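PDB 3OWA: acyl-CoA dehydrogenase from Bacillus anthracis, which probably catalyses the FAD-dependent alpha,beta-dehydrogenation of acyl-CoA thioesters, the flavin taking up the two electrons removed from the acyl chain. Local coordinates for residues A[149-154]-A[195-200]; A[217-222]-A[236-241]. All coordinates share one frame; numbering follows the deposited sequence.

Contact 1: residues A[149-154]-A[195-200]. With FAD (flavin-adenine dinucleotide), chain E.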
loop_
_atom_site.group_PDB
_atom_site.type_symbol
_atom_site.label_atom_id
_atom_site.label_comp_id
_atom_site.label_asym_id
_atom_site.label_seq_id
_atom_site.Cartn_x
_atom_site.Cartn_y
_atom_site.Cartn_z
ATOM N N ALA A 149 16.878 8.833 26.384
ATOM C CA ALA A 149 17.373 9.746 25.326
ATOM C C ALA A 149 16.398 9.961 24.136
ATOM O O ALA A 149 15.510 9.120 23.844
ATOM C CB ALA A 149 18.724 9.214 24.812
ATOM N N ALA A 150 16.621 11.061 23.419
ATOM C CA ALA A 150 15.886 11.384 22.206
ATOM C C ALA A 150 16.875 12.085 21.280
ATOM O O ALA A 150 17.926 12.592 21.709
ATOM C CB ALA A 150 14.727 12.317 22.528
ATOM N N TYR A 151 16.513 12.155 20.005
ATOM C CA TYR A 151 17.369 12.733 18.974
ATOM C C TYR A 151 16.582 13.829 18.259
ATOM O O TYR A 151 15.486 13.574 17.746
ATOM C CB TYR A 151 17.670 11.620 17.989
ATOM C CG TYR A 151 18.664 11.928 16.897
ATOM C CD1 TYR A 151 20.028 12.046 17.183
ATOM C CD2 TYR A 151 18.253 12.040 15.559
ATOM C CE1 TYR A 151 20.967 12.261 16.149
ATOM C CE2 TYR A 151 19.195 12.272 14.524
ATOM C CZ TYR A 151 20.547 12.384 14.845
ATOM O OH TYR A 151 21.473 12.604 13.838
ATOM N N ALA A 152 17.131 15.035 18.185
ATOM C CA ALA A 152 16.338 16.191 17.741
ATOM C C ALA A 152 17.062 16.904 16.582
ATOM O O ALA A 152 17.885 17.835 16.792
ATOM C CB ALA A 152 16.112 17.151 18.894
ATOM N N LEU A 153 16.758 16.469 15.363
ATOM C CA LEU A 153 17.354 17.022 14.153
ATOM C C LEU A 153 16.321 17.787 13.302
ATOM O O LEU A 153 16.541 18.922 12.911
ATOM C CB LEU A 153 17.947 15.902 13.329
ATOM C CG LEU A 153 18.540 16.208 11.930
ATOM C CD1 LEU A 153 19.589 17.307 11.973
ATOM C CD2 LEU A 153 19.104 14.925 11.283
ATOM N N THR A 154 15.211 17.130 12.990
ATOM C CA THR A 154 14.161 17.690 12.152
ATOM C C THR A 154 13.553 18.985 12.664
ATOM O O THR A 154 13.424 19.193 13.870
ATOM C CB THR A 154 13.063 16.666 11.982
ATOM O OG1 THR A 154 13.638 15.442 11.494
ATOM C CG2 THR A 154 12.012 17.122 11.030
ATOM N N VAL A 195 17.413 13.493 28.067
ATOM C CA VAL A 195 18.551 13.972 27.304
ATOM C C VAL A 195 18.179 14.038 25.843
ATOM O O VAL A 195 17.616 13.057 25.293
ATOM C CB VAL A 195 19.744 13.013 27.483
ATOM C CG1 VAL A 195 20.908 13.417 26.547
ATOM C CG2 VAL A 195 20.220 12.997 28.922
ATOM N N PHE A 196 18.488 15.158 25.190
ATOM C CA PHE A 196 18.190 15.320 23.743
ATOM C C PHE A 196 19.482 15.678 22.983
ATOM O O PHE A 196 20.183 16.607 23.371
ATOM C CB PHE A 196 17.200 16.502 23.448
ATOM C CG PHE A 196 15.823 16.308 24.041
ATOM C CD1 PHE A 196 15.605 16.500 25.413
ATOM C CD2 PHE A 196 14.750 15.904 23.228
ATOM C CE1 PHE A 196 14.356 16.308 25.988
ATOM C CE2 PHE A 196 13.485 15.697 23.779
ATOM C CZ PHE A 196 13.268 15.918 25.165
ATOM N N ILE A 197 19.765 14.956 21.913
ATOM C CA ILE A 197 20.873 15.295 21.024
ATOM C C ILE A 197 20.296 16.301 20.049
ATOM O O ILE A 197 19.492 15.938 19.230
ATOM C CB ILE A 197 21.374 14.077 20.235
ATOM C CG1 ILE A 197 21.733 12.917 21.200
ATOM C CG2 ILE A 197 22.596 14.492 19.288
ATOM C CD1 ILE A 197 22.797 13.225 22.277
ATOM N N VAL A 198 20.653 17.565 20.200
ATOM C CA VAL A 198 20.036 18.634 19.413
ATOM C C VAL A 198 21.028 19.228 18.394
ATOM O O VAL A 198 22.161 19.531 18.730
ATOM C CB VAL A 198 19.614 19.773 20.347
ATOM C CG1 VAL A 198 19.040 20.937 19.552
ATOM C CG2 VAL A 198 18.621 19.253 21.453
ATOM N N TYR A 199 20.593 19.464 17.164
ATOM C CA TYR A 199 21.469 20.085 16.177
ATOM C C TYR A 199 21.056 21.517 16.005
ATOM O O TYR A 199 19.852 21.798 15.937
ATOM C CB TYR A 199 21.270 19.381 14.840
ATOM C CG TYR A 199 21.877 18.013 14.786
ATOM C CD1 TYR A 199 23.180 17.827 14.286
ATOM C CD2 TYR A 199 21.151 16.892 15.182
ATOM C CE1 TYR A 199 23.739 16.545 14.191
ATOM C CE2 TYR A 199 21.715 15.612 15.094
ATOM C CZ TYR A 199 22.987 15.441 14.600
ATOM O OH TYR A 199 23.490 14.137 14.505
ATOM N N ALA A 200 22.041 22.432 15.939
ATOM C CA ALA A 200 21.773 23.867 15.843
ATOM C C ALA A 200 22.959 24.508 15.133
ATOM O O ALA A 200 24.034 23.918 15.104
ATOM C CB ALA A 200 21.611 24.498 17.225
HETATM P PA FAD E . 9.928 16.418 3.288
HETATM O O1A FAD E . 9.194 17.735 3.236
HETATM O O2A FAD E . 11.398 16.493 3.489
HETATM O O5B FAD E . 9.605 15.545 2.013
HETATM C C5B FAD E . 8.359 15.552 1.361
HETATM C C4B FAD E . 8.411 14.720 0.087
HETATM O O4B FAD E . 9.349 15.279 -0.847
HETATM C C3B FAD E . 8.856 13.292 0.386
HETATM O O3B FAD E . 8.234 12.355 -0.492
HETATM C C2B FAD E . 10.317 13.351 0.019
HETATM O O2B FAD E . 10.829 12.104 -0.338
HETATM C C1B FAD E . 10.298 14.284 -1.164
HETATM N N9A FAD E . 11.615 14.895 -1.368
HETATM C C8A FAD E . 12.320 15.677 -0.490
HETATM N N7A FAD E . 13.485 16.044 -1.053
HETATM C C5A FAD E . 13.529 15.531 -2.296
HETATM C C6A FAD E . 14.491 15.604 -3.334
HETATM N N6A FAD E . 15.585 16.367 -3.219
HETATM N N1A FAD E . 14.230 14.941 -4.507
HETATM C C2A FAD E . 13.054 14.227 -4.679
HETATM N N3A FAD E . 12.092 14.183 -3.674
HETATM C C4A FAD E . 12.336 14.808 -2.499
HETATM N N1 FAD E . 13.254 13.414 13.285
HETATM C C2 FAD E . 14.220 13.442 14.266
HETATM O O2 FAD E . 15.265 14.025 14.076
HETATM N N3 FAD E . 14.046 12.817 15.484
HETATM C C4 FAD E . 12.893 12.162 15.778
HETATM O O4 FAD E . 12.801 11.606 16.884
HETATM C C4X FAD E . 11.901 12.115 14.792
HETATM N N5 FAD E . 10.706 11.486 15.076
HETATM C C5X FAD E . 9.684 11.483 14.138
HETATM C C6 FAD E . 8.486 10.837 14.461
HETATM C C7 FAD E . 7.441 10.851 13.544
HETATM C C7M FAD E . 6.136 10.168 13.896
HETATM C C8 FAD E . 7.630 11.515 12.312
HETATM C C8M FAD E . 6.584 11.579 11.246
HETATM C C9 FAD E . 8.843 12.110 11.980
HETATM C C9A FAD E . 9.878 12.111 12.883
HETATM N N10 FAD E . 11.090 12.701 12.560
HETATM C C10 FAD E . 12.080 12.748 13.534
HETATM C "C1'" FAD E . 11.281 13.455 11.251
HETATM C "C2'" FAD E . 11.218 12.571 10.000
HETATM O "O2'" FAD E . 12.112 11.483 9.948
HETATM C "C3'" FAD E . 10.912 13.470 8.624
HETATM O "O3'" FAD E . 9.542 13.323 8.487
HETATM C "C4'" FAD E . 11.553 13.085 7.535
HETATM O "O4'" FAD E . 12.943 13.142 7.853
HETATM C "C5'" FAD E . 11.207 13.691 6.175
HETATM O "O5'" FAD E . 10.921 15.051 6.375
HETATM P P FAD E . 9.542 15.730 6.006
HETATM O O1P FAD E . 8.480 14.944 6.743
HETATM O O2P FAD E . 9.597 17.190 6.355
HETATM O O3P FAD E . 9.294 15.474 4.453
#
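Y151 and Y199 meet through their hydroxyls, OH to OH at 2.6 Å, a short bond in which either may be the donor. The backbones behind them run parallel, held by four hydrogen bonds: A150 N to V195 O, I197 N to A150 O, A152 N to I197 O (2.7 Å) and Y199 N to A152 O. The end of strand 149-152 and the loop residues L153 and T154 just after it grip the flavin pyrimidine. Y151 O accepts from FAD N3 at 2.8 Å, L153 N and T154 N both donate to FAD O2, and T154 OG1 donates to FAD N1 at 2.7 Å.

Around this polar core the rings pack. The edge of Y199 is turned to the face of Y151 in an offset edge-to-face pair, planes at 81°, and L153 CD1 lies over one face of Y199, 4.0 Å from the ring centroid. CG stands beside the carbonyl carbon of Y151 (chi1 -174°), and from there the ring leans obliquely across to the 195-200 strand, passing I197 CB at CD1 and reaching Y199. On the other face of the sheet the small A150 and A152 leave room for larger neighbours: A150 CB meets F196 CD2 at 3.7 Å and A152 takes the side chain of L238. Helix 257-293 packs on both tyrosines through A261.

Two donors on O2 and one on N1 would be expected to stabilise negative charge building up in the N1-C2=O2 region of a reduced flavin; the end of strand 149-152, with L153 and T154, thus holds the cofactor and probably helps tune it.

Contact 2: residues A[217-222]-A[236-241]; sequences AGVSTS and RTLILE
R236 crosses T221 with its extended chain and brings NH1 to T221 OG1 at 2.9 Å, the hydroxyl lying at the guanidinium edge, 8° out of its plane. The arginine CG stands beside the backbone N (chi1 -53°), which lays the methylenes along S222, with CD 3.1 Å from S222 O. A long flexible cation suits this partly exposed end, where NE also forms a salt bridge with E224.

Next to it, S222 OG sits between its own backbone N and carbonyl carbon (chi1 72°) and accepts from T237 N at 2.9 Å, a side chain doing the work of a backbone carbonyl. S222 N returns a bond to T237 O. Further along, S220 and I239 form the hydrogen-bonded pair, I239 N reaching S220 O at 2.7 Å, while S220 OG rests against I239 CB and the CD1 of I239 extends to the backbone of T221 and S222.

On the face carrying V219, T221, L238 and L240, the V219 side chain crosses that of L238, CG1 to CD1 3.7 Å, and lies side by side with that of L240, pointing the same way. The buried leucines reach toward F196 and V198, while V219 and T221 are partly exposed. G218, with a positive phi, has no side chain to meet E241 O, and its carbonyl takes a nearly straight bond from E241 N. Strand 219-221 pairs with 235-240, which pairs in turn with 177-188, an antiparallel arrangement of the beta-barrel middle domain of acyl-CoA dehydrogenases.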
loop_
_atom_site.group_PDB
_atom_site.type_symbol
_atom_site.label_atom_id
_atom_site.label_comp_id
_atom_site.label_asym_id
_atom_site.label_seq_id
_atom_site.Cartn_x
_atom_site.Cartn_y
_atom_site.Cartn_z
ATOM N N ALA A 217 17.588 25.319 31.624
ATOM C CA ALA A 217 16.727 26.488 31.493
ATOM C C ALA A 217 16.352 26.679 30.029
ATOM O O ALA A 217 17.204 26.469 29.153
ATOM C CB ALA A 217 17.466 27.734 32.002
ATOM N N GLY A 218 15.084 27.040 29.783
ATOM C CA GLY A 218 14.596 27.468 28.466
ATOM C C GLY A 218 14.181 26.290 27.588
ATOM O O GLY A 218 13.997 26.461 26.387
ATOM N N VAL A 219 14.100 25.083 28.154
ATOM C CA VAL A 219 13.713 23.883 27.392
ATOM C C VAL A 219 12.281 23.465 27.724
ATOM O O VAL A 219 11.928 23.328 28.914
ATOM C CB VAL A 219 14.646 22.681 27.672
ATOM C CG1 VAL A 219 14.230 21.464 26.841
ATOM C CG2 VAL A 219 16.102 23.047 27.318
ATOM N N SER A 220 11.450 23.252 26.694
ATOM C CA SER A 220 10.070 22.739 26.919
ATOM C C SER A 220 9.588 21.966 25.728
ATOM O O SER A 220 10.317 21.815 24.717
ATOM C CB SER A 220 9.068 23.899 27.232
ATOM O OG SER A 220 9.037 24.810 26.171
ATOM N N THR A 221 8.359 21.474 25.814
ATOM C CA THR A 221 7.774 20.700 24.710
ATOM C C THR A 221 6.337 21.135 24.413
ATOM O O THR A 221 5.651 21.768 25.260
ATOM C CB THR A 221 7.765 19.144 24.940
ATOM O OG1 THR A 221 6.969 18.846 26.100
ATOM C CG2 THR A 221 9.172 18.574 25.119
ATOM N N SER A 222 5.905 20.859 23.177
ATOM C CA SER A 222 4.506 21.097 22.777
ATOM C C SER A 222 3.662 19.924 23.259
ATOM O O SER A 222 4.188 18.936 23.758
ATOM C CB SER A 222 4.443 21.141 21.244
ATOM O OG SER A 222 4.620 19.816 20.749
ATOM N N ARG A 236 6.615 14.969 20.101
ATOM C CA ARG A 236 6.303 16.371 20.376
ATOM C C ARG A 236 7.313 17.273 19.747
ATOM O O ARG A 236 8.364 16.836 19.324
ATOM C CB ARG A 236 6.351 16.681 21.896
ATOM C CG ARG A 236 5.489 15.772 22.798
ATOM C CD ARG A 236 5.584 16.255 24.226
ATOM N NE ARG A 236 4.726 15.438 25.092
ATOM C CZ ARG A 236 4.477 15.736 26.355
ATOM N NH1 ARG A 236 4.973 16.868 26.900
ATOM N NH2 ARG A 236 3.695 14.919 27.068
ATOM N N THR A 237 7.032 18.571 19.744
ATOM C CA THR A 237 8.027 19.513 19.300
ATOM C C THR A 237 8.870 19.884 20.531
ATOM O O THR A 237 8.313 20.105 21.610
ATOM C CB THR A 237 7.290 20.782 18.724
ATOM O OG1 THR A 237 6.712 20.403 17.477
ATOM C CG2 THR A 237 8.249 21.967 18.507
ATOM N N LEU A 238 10.188 19.947 20.374
ATOM C CA LEU A 238 11.077 20.467 21.419
ATOM C C LEU A 238 11.255 21.963 21.251
ATOM O O LEU A 238 11.704 22.427 20.189
ATOM C CB LEU A 238 12.422 19.781 21.310
ATOM C CG LEU A 238 13.483 20.180 22.354
ATOM C CD1 LEU A 238 13.072 19.769 23.775
ATOM C CD2 LEU A 238 14.798 19.476 21.956
ATOM N N ILE A 239 10.909 22.731 22.275
ATOM C CA ILE A 239 10.918 24.215 22.129
ATOM C C ILE A 239 12.125 24.776 22.903
ATOM O O ILE A 239 12.295 24.504 24.111
ATOM C CB ILE A 239 9.613 24.801 22.689
ATOM C CG1 ILE A 239 8.367 24.106 22.043
ATOM C CG2 ILE A 239 9.597 26.346 22.624
ATOM C CD1 ILE A 239 7.028 24.483 22.758
ATOM N N LEU A 240 12.988 25.504 22.199
ATOM C CA LEU A 240 14.196 26.062 22.782
ATOM C C LEU A 240 14.087 27.587 22.799
ATOM O O LEU A 240 14.183 28.238 21.756
ATOM C CB LEU A 240 15.433 25.597 21.974
ATOM C CG LEU A 240 15.501 24.066 21.852
ATOM C CD1 LEU A 240 16.449 23.602 20.769
ATOM C CD2 LEU A 240 15.773 23.370 23.233
ATOM N N GLU A 241 13.929 28.144 23.983
ATOM C CA GLU A 241 13.750 29.605 24.168
ATOM C C GLU A 241 14.858 30.085 25.116
ATOM O O GLU A 241 14.768 29.950 26.360
ATOM C CB GLU A 241 12.322 29.907 24.668
ATOM C CG GLU A 241 11.220 29.595 23.615
ATOM C CD GLU A 241 9.744 29.602 24.187
ATOM O OE1 GLU A 241 8.785 29.766 23.378
ATOM O OE2 GLU A 241 9.550 29.413 25.422
#

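Both contacts belong to the same mixed sheet of the middle domain, yet they serve different places in it. Contact 1 is buried, a parallel pairing whose first segment meets the flavin at its C-terminal end; contact 2 is an antiparallel pairing at the surface, where hydroxyls and an arginine do much of the side-chain bonding. They touch directly: L238 CD2 packs on F196 CD2 at 3.8 Å and also on V198 and A152, while L240 CD1 meets V198 CG1. The leucines of strand 235-240 thus face the alanine-bearing side of contact 1, and the two contacts join through an apolar interface, F196, V198 and A152 against the two leucines.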